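PDB 6SGF: beta-xylanase from Roseburia intestinalis L1-82, which probably hydrolyses internal beta-1,4-xylosidic linkages in xylan, the present chain being its low-affinity xylan-binding module of family CBM86. Local coordinates for residues B[64-76]-B[100-113]. Sequence-based numbering, arbitrary orientation.
With XYP (beta-D-xylopyranose), chain H.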
loop_
_atom_site.group_PDB
_atom_site.type_symbol
_atom_site.label_atom_id
_atom_site.label_comp_id
_atom_site.label_asym_id
_atom_site.label_seq_id
_atom_site.Cartn_x
_atom_site.Cartn_y
_atom_site.Cartn_z
ATOM N N GLN B 64 -12.992 -0.395 8.567
ATOM C CA GLN B 64 -13.955 0.694 8.436
ATOM C C GLN B 64 -15.156 0.428 9.336
ATOM O O GLN B 64 -15.851 -0.580 9.180
ATOM C CB GLN B 64 -14.407 0.840 6.984
ATOM C CG GLN B 64 -15.340 2.045 6.751
ATOM C CD GLN B 64 -15.806 2.176 5.302
ATOM O OE1 GLN B 64 -15.380 1.452 4.425
ATOM N NE2 GLN B 64 -16.706 3.089 5.073
ATOM N N LYS B 65 -15.406 1.344 10.270
ATOM C CA LYS B 65 -16.486 1.203 11.232
ATOM C C LYS B 65 -17.503 2.325 11.135
ATOM O O LYS B 65 -18.317 2.475 12.052
ATOM C CB LYS B 65 -15.954 1.132 12.660
ATOM C CG LYS B 65 -14.915 0.063 12.872
ATOM C CD LYS B 65 -15.455 -1.298 13.044
ATOM C CE LYS B 65 -14.311 -2.241 13.482
ATOM N NZ LYS B 65 -13.533 -2.758 12.305
ATOM N N VAL B 66 -17.464 3.118 10.066
ATOM C CA VAL B 66 -18.398 4.228 9.855
ATOM C C VAL B 66 -18.440 4.518 8.358
ATOM O O VAL B 66 -17.407 4.351 7.681
ATOM C CB VAL B 66 -17.970 5.456 10.679
ATOM C CG1 VAL B 66 -16.554 5.903 10.252
ATOM C CG2 VAL B 66 -18.980 6.601 10.529
ATOM N N PRO B 67 -19.576 4.933 7.776
ATOM C CA PRO B 67 -19.543 5.372 6.368
ATOM C C PRO B 67 -18.615 6.567 6.198
ATOM O O PRO B 67 -18.507 7.412 7.088
ATOM C CB PRO B 67 -21.000 5.743 6.065
ATOM C CG PRO B 67 -21.817 4.992 7.122
ATOM C CD PRO B 67 -20.947 4.971 8.329
ATOM N N ILE B 68 -17.919 6.625 5.056
ATOM C CA ILE B 68 -16.919 7.667 4.850
ATOM C C ILE B 68 -17.221 8.463 3.582
ATOM O O ILE B 68 -17.850 7.983 2.641
ATOM C CB ILE B 68 -15.458 7.126 4.788
ATOM C CG1 ILE B 68 -15.264 6.089 3.664
ATOM C CG2 ILE B 68 -15.062 6.565 6.100
ATOM C CD1 ILE B 68 -13.857 5.596 3.554
ATOM N N SER B 69 -16.703 9.689 3.571
ATOM C CA SER B 69 -16.682 10.576 2.425
ATOM C C SER B 69 -15.242 10.765 1.972
ATOM O O SER B 69 -14.326 10.857 2.795
ATOM C CB SER B 69 -17.331 11.911 2.803
ATOM O OG SER B 69 -18.701 11.640 3.098
ATOM N N LEU B 70 -15.043 10.764 0.662
ATOM C CA LEU B 70 -13.727 10.817 0.064
ATOM C C LEU B 70 -13.626 12.065 -0.804
ATOM O O LEU B 70 -14.580 12.426 -1.510
ATOM C CB LEU B 70 -13.456 9.562 -0.748
ATOM C CG LEU B 70 -13.596 8.262 0.044
ATOM C CD1 LEU B 70 -13.536 7.070 -0.930
ATOM C CD2 LEU B 70 -12.592 8.101 1.123
ATOM N N LYS B 71 -12.467 12.706 -0.772
ATOM C CA LYS B 71 -12.249 13.969 -1.462
ATOM C C LYS B 71 -10.948 13.961 -2.253
ATOM O O LYS B 71 -9.921 13.494 -1.763
ATOM C CB LYS B 71 -12.180 15.141 -0.471
ATOM C CG LYS B 71 -13.438 15.359 0.328
ATOM C CD LYS B 71 -13.246 16.561 1.281
ATOM C CE LYS B 71 -14.489 16.889 2.095
ATOM N NZ LYS B 71 -14.257 18.228 2.751
ATOM N N VAL B 72 -10.996 14.528 -3.451
ATOM C CA VAL B 72 -9.831 14.795 -4.279
ATOM C C VAL B 72 -9.755 16.308 -4.442
ATOM O O VAL B 72 -10.608 16.916 -5.094
ATOM C CB VAL B 72 -9.905 14.086 -5.627
ATOM C CG1 VAL B 72 -8.634 14.349 -6.421
ATOM C CG2 VAL B 72 -10.111 12.618 -5.413
ATOM N N TYR B 73 -8.725 16.915 -3.879
ATOM C CA TYR B 73 -8.585 18.365 -3.936
ATOM C C TYR B 73 -7.856 18.766 -5.213
ATOM O O TYR B 73 -7.036 18.003 -5.743
ATOM C CB TYR B 73 -7.789 18.874 -2.750
ATOM C CG TYR B 73 -8.415 18.735 -1.394
ATOM C CD1 TYR B 73 -8.459 17.512 -0.734
ATOM C CD2 TYR B 73 -8.917 19.855 -0.745
ATOM C CE1 TYR B 73 -8.982 17.405 0.537
ATOM C CE2 TYR B 73 -9.427 19.772 0.516
ATOM C CZ TYR B 73 -9.482 18.557 1.151
ATOM O OH TYR B 73 -10.016 18.509 2.410
ATOM N N ASN B 74 -8.151 19.966 -5.708
ATOM C CA ASN B 74 -7.413 20.498 -6.854
ATOM C C ASN B 74 -7.103 21.976 -6.622
ATOM O O ASN B 74 -7.279 22.826 -7.491
ATOM C CB ASN B 74 -8.155 20.245 -8.171
ATOM C CG ASN B 74 -9.460 21.048 -8.328
ATOM O OD1 ASN B 74 -10.181 21.329 -7.371
ATOM N ND2 ASN B 74 -9.774 21.390 -9.579
ATOM N N GLY B 75 -6.593 22.272 -5.431
ATOM C CA GLY B 75 -5.967 23.541 -5.142
ATOM C C GLY B 75 -6.815 24.520 -4.375
ATOM O O GLY B 75 -6.297 25.564 -3.956
ATOM N N GLY B 76 -8.105 24.235 -4.202
ATOM C CA GLY B 76 -8.983 25.125 -3.479
ATOM C C GLY B 76 -9.003 24.849 -1.987
ATOM O O GLY B 76 -8.373 23.919 -1.477
ATOM N N GLY B 100 -11.986 18.390 -13.600
ATOM C CA GLY B 100 -11.826 19.816 -13.426
ATOM C C GLY B 100 -10.432 20.274 -13.818
ATOM O O GLY B 100 -9.696 19.576 -14.517
ATOM N N ASP B 101 -10.046 21.456 -13.353
ATOM C CA ASP B 101 -8.806 22.073 -13.795
ATOM C C ASP B 101 -7.702 21.935 -12.756
ATOM O O ASP B 101 -7.929 21.583 -11.598
ATOM C CB ASP B 101 -9.048 23.546 -14.132
ATOM C CG ASP B 101 -9.795 23.720 -15.450
ATOM O OD1 ASP B 101 -9.699 22.806 -16.302
ATOM O OD2 ASP B 101 -10.474 24.758 -15.642
ATOM N N GLY B 102 -6.493 22.277 -13.186
ATOM C CA GLY B 102 -5.386 22.385 -12.264
ATOM C C GLY B 102 -4.772 21.034 -11.931
ATOM O O GLY B 102 -4.862 20.071 -12.691
ATOM N N ALA B 103 -4.127 20.979 -10.771
ATOM C CA ALA B 103 -3.399 19.800 -10.333
ATOM C C ALA B 103 -4.004 19.254 -9.046
ATOM O O ALA B 103 -4.497 20.018 -8.207
ATOM C CB ALA B 103 -1.925 20.112 -10.107
ATOM N N ILE B 104 -3.990 17.933 -8.908
ATOM C CA ILE B 104 -4.396 17.306 -7.656
ATOM C C ILE B 104 -3.247 17.493 -6.688
ATOM O O ILE B 104 -2.150 16.986 -6.927
ATOM C CB ILE B 104 -4.721 15.816 -7.834
ATOM C CG1 ILE B 104 -5.837 15.634 -8.852
ATOM C CG2 ILE B 104 -5.056 15.194 -6.449
ATOM C CD1 ILE B 104 -5.991 14.203 -9.332
ATOM N N ASP B 105 -3.498 18.191 -5.586
ATOM C CA ASP B 105 -2.469 18.429 -4.587
ATOM C C ASP B 105 -2.711 17.657 -3.297
ATOM O O ASP B 105 -1.781 17.517 -2.491
ATOM C CB ASP B 105 -2.375 19.929 -4.249
ATOM C CG ASP B 105 -3.695 20.512 -3.709
ATOM O OD1 ASP B 105 -4.779 20.151 -4.211
ATOM O OD2 ASP B 105 -3.653 21.358 -2.794
ATOM N N ALA B 106 -3.913 17.129 -3.090
ATOM C CA ALA B 106 -4.244 16.502 -1.815
ATOM C C ALA B 106 -5.471 15.614 -1.977
ATOM O O ALA B 106 -6.211 15.718 -2.956
ATOM C CB ALA B 106 -4.505 17.546 -0.725
ATOM N N VAL B 107 -5.677 14.745 -0.975
ATOM C CA VAL B 107 -6.879 13.927 -0.833
ATOM C C VAL B 107 -7.343 13.997 0.618
ATOM O O VAL B 107 -6.622 14.457 1.505
ATOM C CB VAL B 107 -6.638 12.464 -1.254
ATOM C CG1 VAL B 107 -6.236 12.414 -2.743
ATOM C CG2 VAL B 107 -5.612 11.807 -0.364
ATOM N N GLY B 108 -8.585 13.572 0.855
ATOM C CA GLY B 108 -9.129 13.632 2.193
ATOM C C GLY B 108 -10.180 12.565 2.455
ATOM O O GLY B 108 -10.758 11.981 1.528
ATOM N N ILE B 109 -10.404 12.325 3.746
ATOM C CA ILE B 109 -11.455 11.452 4.249
ATOM C C ILE B 109 -12.202 12.229 5.319
ATOM O O ILE B 109 -11.567 12.888 6.152
ATOM C CB ILE B 109 -10.912 10.138 4.834
ATOM C CG1 ILE B 109 -10.219 9.320 3.743
ATOM C CG2 ILE B 109 -12.081 9.385 5.532
ATOM C CD1 ILE B 109 -9.581 7.995 4.296
ATOM N N MET B 110 -13.534 12.174 5.275
ATOM C CA MET B 110 -14.419 12.901 6.178
ATOM C C MET B 110 -15.600 12.005 6.564
ATOM O O MET B 110 -15.953 11.088 5.825
ATOM C CB MET B 110 -14.923 14.182 5.485
ATOM C CG MET B 110 -15.927 14.975 6.259
ATOM S SD MET B 110 -16.475 16.436 5.311
ATOM C CE MET B 110 -17.539 15.747 4.056
ATOM N N ILE B 111 -16.232 12.273 7.707
ATOM C CA ILE B 111 -17.493 11.605 8.052
ATOM C C ILE B 111 -18.636 12.612 8.008
ATOM O O ILE B 111 -18.462 13.790 8.334
ATOM C CB ILE B 111 -17.457 10.907 9.430
ATOM C CG1 ILE B 111 -17.127 11.882 10.550
ATOM C CG2 ILE B 111 -16.481 9.730 9.382
ATOM C CD1 ILE B 111 -17.940 11.587 11.819
ATOM N N THR B 112 -19.821 12.130 7.621
ATOM C CA THR B 112 -21.027 12.953 7.640
ATOM C C THR B 112 -21.983 12.563 8.753
ATOM O O THR B 112 -23.031 13.207 8.910
ATOM C CB THR B 112 -21.784 12.874 6.307
ATOM O OG1 THR B 112 -22.057 11.512 5.990
ATOM C CG2 THR B 112 -20.972 13.485 5.177
ATOM N N GLU B 113 -21.668 11.533 9.529
ATOM C CA GLU B 113 -22.545 11.132 10.628
ATOM C C GLU B 113 -22.679 12.237 11.681
ATOM O O GLU B 113 -21.679 12.746 12.205
ATOM C CB GLU B 113 -21.982 9.867 11.267
ATOM C CG GLU B 113 -22.959 8.946 11.955
ATOM C CD GLU B 113 -23.874 8.238 10.974
ATOM O OE1 GLU B 113 -23.448 7.230 10.331
ATOM O OE2 GLU B 113 -25.023 8.702 10.862
HETATM C C1 XYP H . -16.900 21.207 6.015
HETATM C C2 XYP H . -16.414 20.144 5.028
HETATM C C3 XYP H . -17.414 19.980 3.937
HETATM C C4 XYP H . -18.822 19.816 4.462
HETATM C C5 XYP H . -19.237 20.916 5.449
HETATM O O2 XYP H . -15.106 20.510 4.582
HETATM O O3 XYP H . -17.043 18.797 3.172
HETATM O O4 XYP H . -19.687 19.828 3.315
HETATM O O5 XYP H . -18.260 20.883 6.538
HETATM O O HOH W 1 -19.796 9.881 5.096
HETATM O O HOH W 2 -20.389 9.244 7.997
HETATM O O HOH W 3 -5.889 22.053 -1.742
#
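Ser69 pairs with Met110 and Lys71 with Gly108 where strands 68-73 and 103-110 run antiparallel, their axes 4.6 Å apart at closest approach and at 167°. Both are hydrogen-bonded pairs with a bond each way; Ser69 N reaches Met110 O at 2.8 Å. Leu70 with Ile109 and Val72 with Val107 are the intervening non-hydrogen-bonded pairs, and Tyr73 N adds a bond to Ala106 O. Within the five-stranded sheet of this beta-sandwich module, strand 84-88 flanks the first strand and strand 40-50 the second.

The two faces of the sheet divide the labour. On one, Leu70 and Ile109 run alongside each other in the same direction, CD2 of Leu70 3.7 Å from CG1 of Ile109. Val72 on the same face also reaches Ile104, CG1 to CG2. Ile104 and Val107 also touch Phe128 of the opposing sheet.

The other face carries the glycan site. Lys71 extends fully beyond CG, bringing NZ 2.9 Å from O3 of the xylose, with a weaker bond to O2; Asp78 forms a salt bridge with the same NZ, and Gln40 accepts a hydrogen bond from it. Met110, bent at its last torsion (chi3 74°), sets CE 3.8 Å from CE of Lys71 and beside the sugar. Glycine at position 108 leaves room for the Tyr73 ring, whose edge meets Gly108 N in plane.

At one end, water joins Pro67 O to Thr112 N; at the other, Asn74 ND2 donates to Asp101 O at 2.7 Å, in the carbonyl plane.

The register thus brings Lys71 and Met110, diagonal neighbours on one face, against the same sugar: an ammonium group probably oriented by Asp78 and Gln40 grips the sugar hydroxyls, while SD and CE of Met110 pack against O3, which Lys71 also binds.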